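Local structure of extracellular solute-binding protein, family 1 (Bifidobacterium longum subsp. infantis, 6FTH) at residues A[256-259]-A[260-263]; A[476-479]-A[480-484]. The protein probably binds human milk oligosaccharides outside the cell as the solute-binding component of an ABC transporter. All blocks are in the same frame, centred on the assembly; numbering follows the deposited sequence.

Interaction 1. Residues A[256-259]-A[260-263]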
loop_
_atom_site.group_PDB
_atom_site.type_symbol
_atom_site.label_atom_id
_atom_site.label_comp_id
_atom_site.label_asym_id
_atom_site.label_seq_id
_atom_site.Cartn_x
_atom_site.Cartn_y
_atom_site.Cartn_z
ATOM N N LYS A 256 25.404 3.616 1.699
ATOM C CA LYS A 256 26.670 3.448 2.404
ATOM C C LYS A 256 26.439 2.924 3.820
ATOM O O LYS A 256 27.212 2.091 4.308
ATOM C CB LYS A 256 27.441 4.761 2.417
ATOM C CG LYS A 256 28.022 5.115 1.049
ATOM C CD LYS A 256 28.868 6.381 1.112
ATOM C CE LYS A 256 30.276 6.089 1.601
ATOM N NZ LYS A 256 31.164 7.271 1.432
ATOM N N TYR A 257 25.382 3.400 4.486
ATOM C CA TYR A 257 25.066 2.918 5.830
ATOM C C TYR A 257 24.736 1.441 5.795
ATOM O O TYR A 257 25.255 0.661 6.610
ATOM C CB TYR A 257 23.915 3.737 6.424
ATOM C CG TYR A 257 23.519 3.365 7.840
ATOM C CD1 TYR A 257 24.379 3.582 8.901
ATOM C CD2 TYR A 257 22.276 2.841 8.104
ATOM C CE1 TYR A 257 24.013 3.254 10.191
ATOM C CE2 TYR A 257 21.900 2.523 9.386
ATOM C CZ TYR A 257 22.762 2.749 10.418
ATOM O OH TYR A 257 22.378 2.423 11.700
ATOM N N TYR A 258 23.870 1.035 4.856
ATOM C CA TYR A 258 23.548 -0.387 4.728
ATOM C C TYR A 258 24.791 -1.202 4.427
ATOM O O TYR A 258 24.952 -2.308 4.952
ATOM C CB TYR A 258 22.489 -0.641 3.668
ATOM C CG TYR A 258 21.066 -0.495 4.189
ATOM C CD1 TYR A 258 20.627 -1.211 5.306
ATOM C CD2 TYR A 258 20.162 0.367 3.577
ATOM C CE1 TYR A 258 19.320 -1.087 5.772
ATOM C CE2 TYR A 258 18.871 0.498 4.043
ATOM C CZ TYR A 258 18.451 -0.224 5.140
ATOM O OH TYR A 258 17.167 -0.116 5.593
ATOM N N HIS A 259 25.692 -0.681 3.592
ATOM C CA HIS A 259 26.890 -1.475 3.312
ATOM C C HIS A 259 27.743 -1.639 4.564
ATOM O O HIS A 259 28.309 -2.713 4.798
ATOM C CB HIS A 259 27.715 -0.885 2.176
ATOM C CG HIS A 259 28.965 -1.663 1.912
ATOM N ND1 HIS A 259 28.941 -2.998 1.578
ATOM C CD2 HIS A 259 30.270 -1.319 2.006
ATOM C CE1 HIS A 259 30.183 -3.437 1.447
ATOM N NE2 HIS A 259 31.005 -2.438 1.704
ATOM N N LYS A 260 27.825 -0.600 5.390
ATOM C CA LYS A 260 28.546 -0.714 6.643
ATOM C C LYS A 260 27.928 -1.805 7.505
ATOM O O LYS A 260 28.623 -2.707 7.984
ATOM C CB LYS A 260 28.543 0.631 7.373
ATOM C CG LYS A 260 29.389 0.622 8.658
ATOM C CD LYS A 260 29.321 1.941 9.419
ATOM C CE LYS A 260 30.392 1.974 10.527
ATOM N NZ LYS A 260 30.205 3.094 11.491
ATOM N N LEU A 261 26.608 -1.762 7.672
ATOM C CA LEU A 261 25.919 -2.769 8.467
ATOM C C LEU A 261 26.148 -4.168 7.910
ATOM O O LEU A 261 26.434 -5.109 8.666
ATOM C CB LEU A 261 24.425 -2.472 8.504
ATOM C CG LEU A 261 23.974 -1.162 9.167
ATOM C CD1 LEU A 261 22.437 -1.131 9.358
ATOM C CD2 LEU A 261 24.657 -0.875 10.473
ATOM N N ILE A 262 25.972 -4.334 6.595
ATOM C CA ILE A 262 26.166 -5.635 5.956
ATOM C C ILE A 262 27.593 -6.122 6.157
ATOM O O ILE A 262 27.824 -7.293 6.494
ATOM C CB ILE A 262 25.775 -5.558 4.464
ATOM C CG1 ILE A 262 24.263 -5.438 4.317
ATOM C CG2 ILE A 262 26.247 -6.810 3.697
ATOM C CD1 ILE A 262 23.810 -4.969 2.944
ATOM N N SER A 263 28.569 -5.235 5.978
ATOM C CA SER A 263 29.972 -5.618 6.104
ATOM C C SER A 263 30.322 -6.028 7.533
ATOM O O SER A 263 31.279 -6.786 7.740
ATOM C CB SER A 263 30.860 -4.462 5.630
ATOM O OG SER A 263 30.969 -3.440 6.604
#

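Interaction 2. Residues A[476-479]-A[480-484]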
loop_
_atom_site.group_PDB
_atom_site.type_symbol
_atom_site.label_atom_id
_atom_site.label_comp_id
_atom_site.label_asym_id
_atom_site.label_seq_id
_atom_site.Cartn_x
_atom_site.Cartn_y
_atom_site.Cartn_z
ATOM N N GLN A 476 20.189 -3.089 -9.921
ATOM C CA GLN A 476 21.471 -3.778 -9.977
ATOM C C GLN A 476 22.534 -3.035 -9.180
ATOM O O GLN A 476 23.234 -3.632 -8.354
ATOM C CB GLN A 476 21.895 -3.955 -11.439
ATOM C CG GLN A 476 23.154 -4.784 -11.633
ATOM C CD GLN A 476 24.435 -3.969 -11.536
ATOM O OE1 GLN A 476 25.311 -4.251 -10.708
ATOM N NE2 GLN A 476 24.561 -2.960 -12.399
ATOM N N LYS A 477 22.694 -1.728 -9.426
ATOM C CA LYS A 477 23.741 -0.984 -8.750
ATOM C C LYS A 477 23.463 -0.874 -7.260
ATOM O O LYS A 477 24.383 -0.992 -6.444
ATOM C CB LYS A 477 23.910 0.404 -9.357
ATOM C CG LYS A 477 24.273 0.395 -10.846
ATOM C CD LYS A 477 25.760 0.549 -11.100
ATOM C CE LYS A 477 26.587 -0.449 -10.339
ATOM N NZ LYS A 477 27.965 -0.591 -10.910
ATOM N N THR A 478 22.209 -0.624 -6.882
ATOM C CA THR A 478 21.911 -0.459 -5.467
ATOM C C THR A 478 22.252 -1.728 -4.689
ATOM O O THR A 478 22.937 -1.674 -3.656
ATOM C CB THR A 478 20.444 -0.063 -5.285
ATOM O OG1 THR A 478 20.192 1.194 -5.943
ATOM C CG2 THR A 478 20.147 0.119 -3.813
ATOM N N ALA A 479 21.821 -2.885 -5.201
ATOM C CA ALA A 479 22.080 -4.137 -4.494
ATOM C C ALA A 479 23.576 -4.414 -4.423
ATOM O O ALA A 479 24.097 -4.816 -3.375
ATOM C CB ALA A 479 21.350 -5.290 -5.177
ATOM N N THR A 480 24.288 -4.188 -5.529
ATOM C CA THR A 480 25.731 -4.438 -5.544
ATOM C C THR A 480 26.456 -3.534 -4.555
ATOM O O THR A 480 27.308 -3.986 -3.782
ATOM C CB THR A 480 26.266 -4.240 -6.968
ATOM O OG1 THR A 480 25.654 -5.218 -7.823
ATOM C CG2 THR A 480 27.787 -4.374 -7.000
ATOM N N TRP A 481 26.111 -2.241 -4.542
ATOM C CA TRP A 481 26.784 -1.312 -3.655
ATOM C C TRP A 481 26.474 -1.605 -2.190
ATOM O O TRP A 481 27.332 -1.406 -1.321
ATOM C CB TRP A 481 26.338 0.111 -3.969
ATOM C CG TRP A 481 26.846 0.662 -5.256
ATOM C CD1 TRP A 481 27.985 0.304 -5.924
ATOM C CD2 TRP A 481 26.225 1.691 -6.032
ATOM N NE1 TRP A 481 28.113 1.067 -7.069
ATOM C CE2 TRP A 481 27.044 1.925 -7.153
ATOM C CE3 TRP A 481 25.059 2.451 -5.876
ATOM C CZ2 TRP A 481 26.733 2.881 -8.121
ATOM C CZ3 TRP A 481 24.744 3.413 -6.850
ATOM C CH2 TRP A 481 25.579 3.612 -7.956
ATOM N N MET A 482 25.253 -2.047 -1.892
ATOM C CA MET A 482 24.923 -2.402 -0.516
ATOM C C MET A 482 25.721 -3.620 -0.058
ATOM O O MET A 482 26.238 -3.650 1.071
ATOM C CB MET A 482 23.418 -2.665 -0.411
ATOM C CG MET A 482 22.559 -1.376 -0.405
ATOM S SD MET A 482 20.798 -1.692 -0.550
ATOM C CE MET A 482 20.475 -2.533 1.029
ATOM N N SER A 483 25.844 -4.621 -0.927
ATOM C CA SER A 483 26.505 -5.869 -0.554
ATOM C C SER A 483 28.020 -5.751 -0.619
ATOM O O SER A 483 28.720 -6.222 0.288
ATOM C CB SER A 483 26.043 -6.986 -1.471
ATOM O OG SER A 483 24.687 -7.315 -1.224
ATOM N N LYS A 484 28.550 -5.140 -1.682
ATOM C CA LYS A 484 29.975 -5.234 -1.970
ATOM C C LYS A 484 30.725 -3.910 -1.914
ATOM O O LYS A 484 31.955 -3.912 -2.059
ATOM C CB LYS A 484 30.189 -5.886 -3.344
ATOM C CG LYS A 484 29.599 -7.276 -3.474
ATOM C CD LYS A 484 29.505 -7.690 -4.939
ATOM C CE LYS A 484 28.901 -9.078 -5.110
ATOM N NZ LYS A 484 29.754 -10.148 -4.514
#

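Interaction 1. Residues A[256-259]-A[260-263]
Leu261 lies over one face of the Tyr257 ring, one helical turn further along helix 249-263. Its CG sits 4.3 Å from the ring centroid and only 13° off the ring normal, a CH-pi contact, and its two methyls spread over the ring: Leu261 CD1 reaches Tyr257 CE2 at 3.7 Å, while CD2 leans toward CE1 and CZ. With CG anti to the backbone N (chi1 -178°), the tyrosine ring stands out from the helix and leans slightly toward its C-terminal end, where Leu261 reaches it. It also stacks with Trp173 and is hydrogen-bonded to Trp173 O, which together hold the ring from its face and from its hydroxyl. An alanine here would be likely to leave a gap beneath the leucine methyls and deprive Trp173 of its ring and hydroxyl partner. Leu261 CD1 also meets the Tyr258 ring more loosely, 4.4 Å from Tyr258 CD1. On another side of the helix, Ser263 CB lies over a face of the His259 imidazole, whose ND1 is hydrogen-bonded to Met482 O of helix 457-484, and Ser263 OG donates to Lys260 O at 2.8 Å. The backbone carries i+4 to i hydrogen bonds, the straightest being Ile262 N to Tyr258 O, 2.8 Å and 170°. Aromatic and aliphatic residues four apart, meeting on the buried side and facing helix 173-185, are the i to i+4 packing of an amphipathic alpha-helix.

Interaction 2. Residues A[476-479]-A[480-484]
Lys477 lays its aliphatic chain across the indole of Trp481, and this is the tight half of the contact. Lys477 CB stands 3.8 Å from the centroid of the six-membered ring, 8° off its normal, a CH-pi contact squarely over the face. The chain then bends at chi2 (-97°) and chi3 (53°), which keeps it low over the indole: CD reaches Trp481 CZ2 at 3.9 Å and CE lies near NE1. The carbonyl oxygen of Lys477 also sits above the indole plane, near its rim, while accepting the hydrogen bond from Trp481 N at 2.9 Å. Lys477 NZ and Trp481 NE1 both turn to Glu490 OE1, and Tyr494 meets the indole edge-to-face. On the buried flank Thr478 and Met482 extend alongside each other in one direction, with Thr478 CG2 against Met482 SD at 3.8 Å; both pack on Ile255 of helix 249-263. The solvent side is looser and polar. There the exposed Gln476 crosses Thr480 obliquely, its OE1 lying 3.1 Å from Thr480 OG1, which is also 2.9 Å from Gln476 O, so the hydroxyl has two possible acceptors. Near the end of the helix, Ser483 OG approaches Ala479 O only weakly, and its stronger partner is Trp271 NE1. The chemistry implies a divided lysine: its methylenes serve as an apolar cover for the indole, while its ammonium group, paired with the same carboxylate oxygen as the indole N-H, probably offsets the charge of Glu490.

Interaction 1 comes first along the chain, at the end of helix 249-263; interaction 2 follows more than 200 residues later, at the end of helix 457-484. Their centres are nonetheless about 10 Å apart, and both lie on the same side of the chain's centre, 27 and 25 Å from it. The two helix ends touch directly: His259 ND1 lies 2.8 Å from Met482 O, a probable hydrogen bond, and Ile262 CD1 packs against the same oxygen at 3.3 Å. A side chain from 256-259 thus meets a backbone oxygen in the last turn of helix 457-484, joining sequence-distant helices in the outer part of this solute-binding fold.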